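Local structure of early 35 kDa protein (Autographa californica nucleopolyhedrovirus, 1P35) at residues K134-K139 and A182-D187; V42-I48 and Y148-L154; E211-I217 and V284-K290. The protein inhibits caspases, blocking the apoptosis of insect host cells set off by viral infection, and suppresses the host's RNA interference response. One frame throughout, in Å; residues are numbered along the deposited sequence.

Overall arrangement
Contact 2 is a buried strand pairing, contact 1 a surface packing of a helix end on a loop, and contact 3 a helix end on a strand and the loop after it. The centres of contacts 1 and 2 lie about 13 Å apart, and Lys139 O packs on Asn47 OD1. Contacts 1 and 3, about 16 Å between centres, are joined through Asn289: OD1 accepts from His183 N (2.7 Å) and O from Lys139 NZ (2.9 Å), both probable hydrogen bonds. Contacts 2 and 3 stay apart, about 8 Å between nearest atoms. Contact 3 holds an ethanediol, probably from the crystallisation liquor. In contact 2, strand 148-154 also pairs with strand 98-106, which probably follows the caspase-reactive loop.

Contact 1: residues K134-K139 and A182-D187; sequences KYCLPK and AHEIND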
loop_
_atom_site.group_PDB
_atom_site.type_symbol
_atom_site.label_atom_id
_atom_site.label_comp_id
_atom_site.label_asym_id
_atom_site.label_seq_id
_atom_site.Cartn_x
_atom_site.Cartn_y
_atom_site.Cartn_z
ATOM N N LYS A 134 -7.891 30.298 25.854
ATOM C CA LYS A 134 -9.269 29.873 26.109
ATOM C C LYS A 134 -9.577 28.459 25.599
ATOM O O LYS A 134 -10.215 27.665 26.287
ATOM C CB LYS A 134 -10.261 30.804 25.431
ATOM C CG LYS A 134 -11.717 30.441 25.806
ATOM C CD LYS A 134 -12.695 31.378 25.118
ATOM C CE LYS A 134 -14.121 31.182 25.628
ATOM N NZ LYS A 134 -14.999 32.115 24.852
ATOM N N TYR A 135 -9.105 28.139 24.399
ATOM C CA TYR A 135 -9.465 26.858 23.828
ATOM C C TYR A 135 -8.439 25.738 23.846
ATOM O O TYR A 135 -8.820 24.569 23.771
ATOM C CB TYR A 135 -9.947 27.076 22.400
ATOM C CG TYR A 135 -11.149 27.993 22.314
ATOM C CD1 TYR A 135 -12.385 27.609 22.858
ATOM C CD2 TYR A 135 -11.071 29.211 21.631
ATOM C CE1 TYR A 135 -13.534 28.415 22.710
ATOM C CE2 TYR A 135 -12.201 30.032 21.474
ATOM C CZ TYR A 135 -13.430 29.620 22.014
ATOM O OH TYR A 135 -14.540 30.395 21.836
ATOM N N CYS A 136 -7.160 26.104 23.938
ATOM C CA CYS A 136 -6.072 25.151 23.930
ATOM C C CYS A 136 -5.398 24.931 25.289
ATOM O O CYS A 136 -5.304 23.794 25.753
ATOM C CB CYS A 136 -5.008 25.609 22.929
ATOM S SG CYS A 136 -5.622 25.913 21.219
ATOM N N LEU A 137 -4.940 26.010 25.937
ATOM C CA LEU A 137 -4.218 25.863 27.192
ATOM C C LEU A 137 -4.845 24.881 28.157
ATOM O O LEU A 137 -4.154 23.971 28.641
ATOM C CB LEU A 137 -4.050 27.200 27.891
ATOM C CG LEU A 137 -3.080 27.069 29.064
ATOM C CD1 LEU A 137 -1.638 27.048 28.488
ATOM C CD2 LEU A 137 -3.253 28.227 30.041
ATOM N N PRO A 138 -6.182 24.996 28.392
ATOM C CA PRO A 138 -6.930 24.116 29.321
ATOM C C PRO A 138 -6.840 22.592 29.003
ATOM O O PRO A 138 -6.995 21.749 29.890
ATOM C CB PRO A 138 -8.390 24.629 29.217
ATOM C CG PRO A 138 -8.229 26.116 28.834
ATOM C CD PRO A 138 -7.103 25.928 27.723
ATOM N N LYS A 139 -6.583 22.232 27.749
ATOM C CA LYS A 139 -6.510 20.818 27.411
ATOM C C LYS A 139 -5.073 20.329 27.548
ATOM O O LYS A 139 -4.795 19.156 27.332
ATOM C CB LYS A 139 -7.042 20.590 25.975
ATOM C CG LYS A 139 -8.510 21.143 25.719
ATOM C CD LYS A 139 -9.472 20.624 26.817
ATOM C CE LYS A 139 -9.638 19.111 26.734
ATOM N NZ LYS A 139 -10.322 18.468 27.898
ATOM N N ALA A 182 -7.669 13.928 23.016
ATOM C CA ALA A 182 -8.353 15.223 23.186
ATOM C C ALA A 182 -8.069 16.302 22.124
ATOM O O ALA A 182 -6.960 16.382 21.527
ATOM C CB ALA A 182 -8.073 15.807 24.622
ATOM N N HIS A 183 -9.081 17.139 21.918
ATOM C CA HIS A 183 -9.011 18.220 20.933
ATOM C C HIS A 183 -9.007 19.544 21.687
ATOM O O HIS A 183 -9.246 19.579 22.928
ATOM C CB HIS A 183 -10.261 18.225 20.035
ATOM C CG HIS A 183 -10.634 16.878 19.480
ATOM N ND1 HIS A 183 -10.201 16.428 18.254
ATOM C CD2 HIS A 183 -11.399 15.888 19.993
ATOM C CE1 HIS A 183 -10.686 15.222 18.032
ATOM N NE2 HIS A 183 -11.418 14.869 19.072
ATOM N N GLU A 184 -8.711 20.629 20.960
ATOM C CA GLU A 184 -8.813 21.924 21.582
ATOM C C GLU A 184 -10.346 22.095 21.854
ATOM O O GLU A 184 -11.186 21.525 21.153
ATOM C CB GLU A 184 -8.373 23.005 20.628
ATOM C CG GLU A 184 -9.210 23.082 19.400
ATOM C CD GLU A 184 -8.797 22.099 18.308
ATOM O OE1 GLU A 184 -8.129 21.088 18.583
ATOM O OE2 GLU A 184 -9.172 22.337 17.156
ATOM N N ILE A 185 -10.709 22.882 22.855
ATOM C CA ILE A 185 -12.138 23.116 23.170
ATOM C C ILE A 185 -12.833 23.892 22.044
ATOM O O ILE A 185 -12.153 24.632 21.324
ATOM C CB ILE A 185 -12.242 23.948 24.461
ATOM C CG1 ILE A 185 -11.454 23.247 25.573
ATOM C CG2 ILE A 185 -13.710 24.143 24.876
ATOM C CD1 ILE A 185 -11.313 24.088 26.845
ATOM N N ASN A 186 -14.150 23.698 21.844
ATOM C CA ASN A 186 -14.928 24.491 20.841
ATOM C C ASN A 186 -16.216 25.002 21.540
ATOM O O ASN A 186 -16.591 24.525 22.618
ATOM C CB ASN A 186 -15.335 23.718 19.567
ATOM C CG ASN A 186 -16.304 22.563 19.861
ATOM O OD1 ASN A 186 -17.339 22.732 20.542
ATOM N ND2 ASN A 186 -15.972 21.385 19.346
ATOM N N ASP A 187 -16.902 25.956 20.927
ATOM C CA ASP A 187 -18.066 26.558 21.584
ATOM C C ASP A 187 -19.289 25.692 21.763
ATOM O O ASP A 187 -20.005 25.825 22.743
ATOM C CB ASP A 187 -18.471 27.843 20.857
ATOM C CG ASP A 187 -17.358 28.863 20.830
ATOM O OD1 ASP A 187 -16.899 29.275 21.927
ATOM O OD2 ASP A 187 -16.943 29.237 19.713
#
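Tyr135 and Ile185 carry a surface contact in which the last turn of helix 126-135, and the short, weakly bonded helix after it, pack against an irregular part of the chain between strands 176-179 and 191-199. One backbone bond pins the two together: Ile185 N donates to Tyr135 O at 2.7 Å, with an N-H...O angle of 155°. Beside it the tyrosine ring presents its edge to Ile185, Tyr135 CD1 lying 4.0 Å from Ile185 CB, which sits in the plane of the ring. Tyr135 CG is beside its own backbone N (chi1 -60°), which sends the ring along the loop to Asp187. There Tyr135 OH donates to Asp187 OD1 at 2.6 Å on the syn side of a carboxylate turned 79° from the ring plane, though Asp187 is poorly ordered. Lys134 runs out fully extended and lays CD over one face of the ring; its NZ stays 4.5 Å from Asp187 OD1, beyond a salt bridge.

Ile185 points toward the helices. Its CD1 reaches Pro138 CB at 3.8 Å, and its CG1 meets Lys139 CD at 3.5 Å, the two side chains roughly perpendicular. Two bends in the Lys139 chain, at chi2 and chi3, lay its CG and CD against Ile185 CG1, while NZ goes on to a bond with Asn289 O. Glu184 CB rests on Cys136 SG at 4.0 Å, and its carboxylate turns away to Ile3 N. Where helix 126-135 gives way to 137-140, Ile185 thus packs against Pro138 and Lys139 and a loop N-H takes up Tyr135 O: helix-to-loop packing at the edge of the beta core of the P35 fold.

Contact 2: residues V42-I48 and Y148-L154; sequences VLMMFNI and YVAVCVL
Tyr148 O is gripped by two donors, Asn47 ND2 and Ile48 N, each at 3.1 Å and reaching it from opposite faces of its carbonyl plane. The amide of Asn47 keeps this oxygen close to its own plane, and its two bonds through ND2, to Tyr148 O and Leu140 O, would restrain its rotation. Strands 42-48 and 148-154 run antiparallel, with hydrogen-bonded pairs at Val42-Leu154, Met44-Cys152, Phe46-Ala150 and Ile48-Tyr148. The shortest of these bonds is Cys152 N to Met44 O, 2.7 Å.

On the face carrying Met44, Phe46, Ala150 and Cys152, Phe46 CG stands between its backbone N and carbonyl carbon (chi1 58°), which swings the ring across to the partner strand. Ala150 CB then lies over one ring face in a CH-pi contact, 4.0 Å from the Phe46 centroid, while Cys152 SG approaches obliquely, 3.8 Å from Phe46 CE2. Tyr29 stacks with the same ring. The other face carries Met45, with SD 4.0 Å from Val151 CG2, the two side chains side by side. Strand 2-4 flanks 42-48 and strand 98-106 flanks 148-154, so both strands are interior: buried backbone N-H and C=O groups satisfy one another between largely apolar faces.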
loop_
_atom_site.group_PDB
_atom_site.type_symbol
_atom_site.label_atom_id
_atom_site.label_comp_id
_atom_site.label_asym_id
_atom_site.label_seq_id
_atom_site.Cartn_x
_atom_site.Cartn_y
_atom_site.Cartn_z
ATOM N N VAL A 42 0.902 25.867 12.020
ATOM C CA VAL A 42 -0.111 25.173 12.787
ATOM C C VAL A 42 0.691 24.722 14.023
ATOM O O VAL A 42 1.791 24.168 13.889
ATOM C CB VAL A 42 -0.614 23.899 12.026
ATOM C CG1 VAL A 42 -1.539 23.084 12.917
ATOM C CG2 VAL A 42 -1.305 24.292 10.730
ATOM N N LEU A 43 0.170 25.004 15.208
ATOM C CA LEU A 43 0.801 24.573 16.452
ATOM C C LEU A 43 -0.120 23.475 17.029
ATOM O O LEU A 43 -1.245 23.756 17.452
ATOM C CB LEU A 43 0.887 25.731 17.455
ATOM C CG LEU A 43 1.357 27.067 16.860
ATOM C CD1 LEU A 43 1.650 28.096 17.943
ATOM C CD2 LEU A 43 2.607 26.809 16.020
ATOM N N MET A 44 0.321 22.226 16.966
ATOM C CA MET A 44 -0.463 21.144 17.527
ATOM C C MET A 44 0.216 20.732 18.833
ATOM O O MET A 44 1.409 20.497 18.860
ATOM C CB MET A 44 -0.524 19.956 16.572
ATOM C CG MET A 44 -1.192 18.733 17.206
ATOM S SD MET A 44 -1.549 17.328 16.111
ATOM C CE MET A 44 0.105 16.725 15.649
ATOM N N MET A 45 -0.524 20.661 19.916
ATOM C CA MET A 45 0.115 20.304 21.174
ATOM C C MET A 45 -0.648 19.261 21.883
ATOM O O MET A 45 -1.851 19.139 21.687
ATOM C CB MET A 45 0.230 21.529 22.062
ATOM C CG MET A 45 0.785 22.784 21.334
ATOM S SD MET A 45 1.352 23.915 22.600
ATOM C CE MET A 45 1.299 25.495 21.639
ATOM N N PHE A 46 0.023 18.467 22.702
ATOM C CA PHE A 46 -0.749 17.470 23.418
ATOM C C PHE A 46 0.081 16.897 24.543
ATOM O O PHE A 46 1.332 16.973 24.557
ATOM C CB PHE A 46 -1.250 16.379 22.432
ATOM C CG PHE A 46 -0.134 15.663 21.652
ATOM C CD1 PHE A 46 0.630 14.649 22.256
ATOM C CD2 PHE A 46 0.131 15.994 20.306
ATOM C CE1 PHE A 46 1.631 13.963 21.550
ATOM C CE2 PHE A 46 1.137 15.320 19.577
ATOM C CZ PHE A 46 1.892 14.292 20.205
ATOM N N ASN A 47 -0.624 16.323 25.496
ATOM C CA ASN A 47 0.014 15.741 26.651
ATOM C C ASN A 47 0.677 14.391 26.385
ATOM O O ASN A 47 0.199 13.598 25.551
ATOM C CB ASN A 47 -1.025 15.590 27.776
ATOM C CG ASN A 47 -1.420 16.916 28.405
ATOM O OD1 ASN A 47 -2.599 17.154 28.724
ATOM N ND2 ASN A 47 -0.435 17.772 28.623
ATOM N N ILE A 48 1.799 14.173 27.068
ATOM C CA ILE A 48 2.524 12.909 27.036
ATOM C C ILE A 48 2.952 12.647 28.499
ATOM O O ILE A 48 2.994 13.574 29.306
ATOM C CB ILE A 48 3.734 12.920 26.029
ATOM C CG1 ILE A 48 4.674 14.087 26.310
ATOM C CG2 ILE A 48 3.208 12.941 24.566
ATOM C CD1 ILE A 48 5.858 14.129 25.358
ATOM N N TYR A 148 3.862 15.927 30.575
ATOM C CA TYR A 148 4.565 16.875 29.703
ATOM C C TYR A 148 3.724 17.321 28.514
ATOM O O TYR A 148 2.573 16.900 28.364
ATOM C CB TYR A 148 5.889 16.286 29.212
ATOM C CG TYR A 148 6.941 16.208 30.300
ATOM C CD1 TYR A 148 6.774 15.343 31.391
ATOM C CD2 TYR A 148 8.069 17.021 30.263
ATOM C CE1 TYR A 148 7.695 15.291 32.415
ATOM C CE2 TYR A 148 9.005 16.980 31.294
ATOM C CZ TYR A 148 8.802 16.105 32.374
ATOM O OH TYR A 148 9.682 16.057 33.410
ATOM N N VAL A 149 4.304 18.156 27.659
ATOM C CA VAL A 149 3.570 18.655 26.497
ATOM C C VAL A 149 4.411 18.642 25.235
ATOM O O VAL A 149 5.471 19.271 25.197
ATOM C CB VAL A 149 3.095 20.109 26.679
ATOM C CG1 VAL A 149 2.417 20.581 25.388
ATOM C CG2 VAL A 149 2.123 20.238 27.870
ATOM N N ALA A 150 3.945 17.923 24.216
ATOM C CA ALA A 150 4.656 17.864 22.941
ATOM C C ALA A 150 4.142 19.044 22.132
ATOM O O ALA A 150 2.928 19.198 21.998
ATOM C CB ALA A 150 4.356 16.514 22.197
ATOM N N VAL A 151 5.057 19.866 21.591
ATOM C CA VAL A 151 4.670 21.059 20.813
ATOM C C VAL A 151 5.084 20.758 19.378
ATOM O O VAL A 151 6.269 20.607 19.084
ATOM C CB VAL A 151 5.421 22.301 21.340
ATOM C CG1 VAL A 151 5.061 23.520 20.510
ATOM C CG2 VAL A 151 5.119 22.511 22.859
ATOM N N CYS A 152 4.105 20.637 18.494
ATOM C CA CYS A 152 4.370 20.259 17.112
ATOM C C CYS A 152 4.095 21.394 16.133
ATOM O O CYS A 152 2.982 21.894 16.087
ATOM C CB CYS A 152 3.527 19.034 16.839
ATOM S SG CYS A 152 3.760 17.787 18.249
ATOM N N VAL A 153 5.105 21.814 15.366
ATOM C CA VAL A 153 4.912 22.949 14.457
ATOM C C VAL A 153 4.875 22.503 13.012
ATOM O O VAL A 153 5.682 21.702 12.589
ATOM C CB VAL A 153 6.018 24.046 14.577
ATOM C CG1 VAL A 153 5.660 25.220 13.652
ATOM C CG2 VAL A 153 6.151 24.551 16.031
ATOM N N LEU A 154 3.892 22.996 12.267
ATOM C CA LEU A 154 3.783 22.629 10.880
ATOM C C LEU A 154 3.964 23.882 10.053
ATOM O O LEU A 154 3.126 24.776 10.109
ATOM C CB LEU A 154 2.410 22.011 10.602
ATOM C CG LEU A 154 2.228 21.432 9.194
ATOM C CD1 LEU A 154 3.254 20.336 9.007
ATOM C CD2 LEU A 154 0.792 20.840 9.015
#

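Contact 3: residues E211-I217 and V284-K290; sequences EFVQSLI and VTSALNK. With EDO (1,2-ethanediol), chain F.
Glu211 and Leu288 lie roughly perpendicular as side chains, and Leu288 CD1 packs against the helix, 3.3 Å from Glu211 O and near Glu211 CG. The extended glutamate chain, CG anti to the backbone N (chi1 171°), runs beside Leu288 to reach Lys290. NZ of Lys290 meets Glu211 OE1 at 3.1 Å in a salt bridge, on the syn side but 33° out of the carboxylate plane. Next to this, Phe212 and Lys290 lie antiparallel as side chains, with Lys290 O in the plane at the ring edge, 3.5 Å from Phe212 CE2.

Ser215 and Ser286 face one another, their OG atoms 2.9 Å apart. Ser215 OG gives its proton to Phe212 O, while Ser286 OG accepts from Leu288 N, an ST turn that starts the bend out of strand 284-286. This is where the end of helix 206-215 is stitched to the edge of the beta core: farther along, Ile217 forms a single antiparallel bridge with Thr285, Ile217 N donating to Thr285 O at 2.7 Å and Thr285 N returning a bond to Ile217 O. Strand 191-199 flanks 284-286.

Ile217 and Thr285 meet tightly, Ile217 CB 3.1 Å from Thr285 OG1, and Leu216 CD2 packs on Val284 CG2 at 3.9 Å. Between Ser215 and Ala287 lies the ethanediol: its O2 donates to Ser215 O at 2.7 Å and accepts from Ala287 N.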
loop_
_atom_site.group_PDB
_atom_site.type_symbol
_atom_site.label_atom_id
_atom_site.label_comp_id
_atom_site.label_asym_id
_atom_site.label_seq_id
_atom_site.Cartn_x
_atom_site.Cartn_y
_atom_site.Cartn_z
ATOM N N GLU A 211 -16.720 4.323 29.919
ATOM C CA GLU A 211 -17.107 5.727 29.897
ATOM C C GLU A 211 -16.899 6.364 28.501
ATOM O O GLU A 211 -17.700 7.147 28.042
ATOM C CB GLU A 211 -16.270 6.516 30.914
ATOM C CG GLU A 211 -16.482 8.043 30.784
ATOM C CD GLU A 211 -15.591 8.873 31.701
ATOM O OE1 GLU A 211 -14.357 8.625 31.776
ATOM O OE2 GLU A 211 -16.127 9.800 32.324
ATOM N N PHE A 212 -15.772 6.054 27.853
ATOM C CA PHE A 212 -15.497 6.675 26.556
ATOM C C PHE A 212 -16.515 6.149 25.492
ATOM O O PHE A 212 -17.136 6.935 24.760
ATOM C CB PHE A 212 -14.012 6.384 26.141
ATOM C CG PHE A 212 -13.394 7.465 25.315
ATOM C CD1 PHE A 212 -13.804 7.677 23.992
ATOM C CD2 PHE A 212 -12.446 8.315 25.863
ATOM C CE1 PHE A 212 -13.270 8.739 23.225
ATOM C CE2 PHE A 212 -11.907 9.375 25.104
ATOM C CZ PHE A 212 -12.318 9.588 23.789
ATOM N N VAL A 213 -16.703 4.822 25.443
ATOM C CA VAL A 213 -17.608 4.215 24.465
ATOM C C VAL A 213 -19.097 4.598 24.637
ATOM O O VAL A 213 -19.787 4.845 23.638
ATOM C CB VAL A 213 -17.436 2.687 24.439
ATOM C CG1 VAL A 213 -18.468 2.007 23.503
ATOM C CG2 VAL A 213 -16.000 2.349 23.943
ATOM N N GLN A 214 -19.568 4.679 25.890
ATOM C CA GLN A 214 -20.969 5.051 26.184
ATOM C C GLN A 214 -21.270 6.466 25.666
ATOM O O GLN A 214 -22.417 6.758 25.281
ATOM C CB GLN A 214 -21.234 5.025 27.711
ATOM C CG GLN A 214 -21.179 3.667 28.286
ATOM C CD GLN A 214 -21.213 3.655 29.822
ATOM O OE1 GLN A 214 -21.124 4.691 30.495
ATOM N NE2 GLN A 214 -21.297 2.468 30.365
ATOM N N SER A 215 -20.254 7.335 25.681
ATOM C CA SER A 215 -20.403 8.732 25.229
ATOM C C SER A 215 -20.437 8.893 23.693
ATOM O O SER A 215 -20.839 9.943 23.163
ATOM C CB SER A 215 -19.246 9.587 25.759
ATOM O OG SER A 215 -18.053 9.389 24.983
ATOM N N LEU A 216 -20.044 7.848 22.978
ATOM C CA LEU A 216 -19.953 7.940 21.501
ATOM C C LEU A 216 -21.262 7.906 20.765
ATOM O O LEU A 216 -22.110 7.124 21.106
ATOM C CB LEU A 216 -19.106 6.807 20.913
ATOM C CG LEU A 216 -17.713 6.625 21.449
ATOM C CD1 LEU A 216 -17.118 5.445 20.767
ATOM C CD2 LEU A 216 -16.929 7.887 21.224
ATOM N N ILE A 217 -21.377 8.743 19.733
ATOM C CA ILE A 217 -22.553 8.791 18.894
ATOM C C ILE A 217 -22.072 8.238 17.529
ATOM O O ILE A 217 -21.163 8.819 16.936
ATOM C CB ILE A 217 -22.997 10.237 18.657
ATOM C CG1 ILE A 217 -23.388 10.927 19.966
ATOM C CG2 ILE A 217 -24.149 10.216 17.633
ATOM C CD1 ILE A 217 -24.713 10.401 20.582
ATOM N N VAL A 284 -17.008 9.434 14.699
ATOM C CA VAL A 284 -18.016 9.356 15.744
ATOM C C VAL A 284 -17.977 10.692 16.413
ATOM O O VAL A 284 -16.969 11.398 16.290
ATOM C CB VAL A 284 -17.698 8.250 16.764
ATOM C CG1 VAL A 284 -17.662 6.928 16.059
ATOM C CG2 VAL A 284 -16.301 8.522 17.442
ATOM N N THR A 285 -19.071 11.069 17.079
ATOM C CA THR A 285 -19.096 12.347 17.789
ATOM C C THR A 285 -19.355 12.080 19.287
ATOM O O THR A 285 -19.938 11.059 19.656
ATOM C CB THR A 285 -20.200 13.259 17.264
ATOM O OG1 THR A 285 -21.451 12.636 17.544
ATOM C CG2 THR A 285 -20.052 13.498 15.731
ATOM N N SER A 286 -18.933 13.001 20.133
ATOM C CA SER A 286 -19.100 12.844 21.576
ATOM C C SER A 286 -18.932 14.156 22.270
ATOM O O SER A 286 -18.347 15.073 21.725
ATOM C CB SER A 286 -18.046 11.893 22.133
ATOM O OG SER A 286 -18.073 11.837 23.517
ATOM N N ALA A 287 -19.463 14.218 23.485
ATOM C CA ALA A 287 -19.399 15.375 24.351
ATOM C C ALA A 287 -18.144 15.234 25.234
ATOM O O ALA A 287 -17.694 16.196 25.799
ATOM C CB ALA A 287 -20.662 15.441 25.233
ATOM N N LEU A 288 -17.636 14.011 25.390
ATOM C CA LEU A 288 -16.408 13.779 26.160
ATOM C C LEU A 288 -15.241 14.190 25.237
ATOM O O LEU A 288 -15.114 13.667 24.134
ATOM C CB LEU A 288 -16.203 12.266 26.489
ATOM C CG LEU A 288 -16.650 11.631 27.809
ATOM C CD1 LEU A 288 -16.335 10.132 27.809
ATOM C CD2 LEU A 288 -15.917 12.305 28.984
ATOM N N ASN A 289 -14.402 15.099 25.698
ATOM C CA ASN A 289 -13.232 15.543 24.941
ATOM C C ASN A 289 -12.051 15.294 25.841
ATOM O O ASN A 289 -11.631 16.185 26.573
ATOM C CB ASN A 289 -13.300 17.043 24.642
ATOM C CG ASN A 289 -12.046 17.523 23.940
ATOM O OD1 ASN A 289 -11.511 16.826 23.082
ATOM N ND2 ASN A 289 -11.587 18.709 24.279
ATOM N N LYS A 290 -11.531 14.077 25.845
ATOM C CA LYS A 290 -10.423 13.768 26.730
ATOM C C LYS A 290 -9.370 12.743 26.223
ATOM O O LYS A 290 -9.600 12.014 25.251
ATOM C CB LYS A 290 -10.996 13.314 28.098
ATOM C CG LYS A 290 -11.946 12.149 28.035
ATOM C CD LYS A 290 -12.378 11.626 29.435
ATOM C CE LYS A 290 -11.275 10.902 30.200
ATOM N NZ LYS A 290 -11.770 10.343 31.502
HETATM C C1 EDO F . -23.349 13.542 23.583
HETATM O O1 EDO F . -24.695 13.308 23.095
HETATM C C2 EDO F . -22.817 12.260 24.166
HETATM O O2 EDO F . -21.402 12.322 24.234
#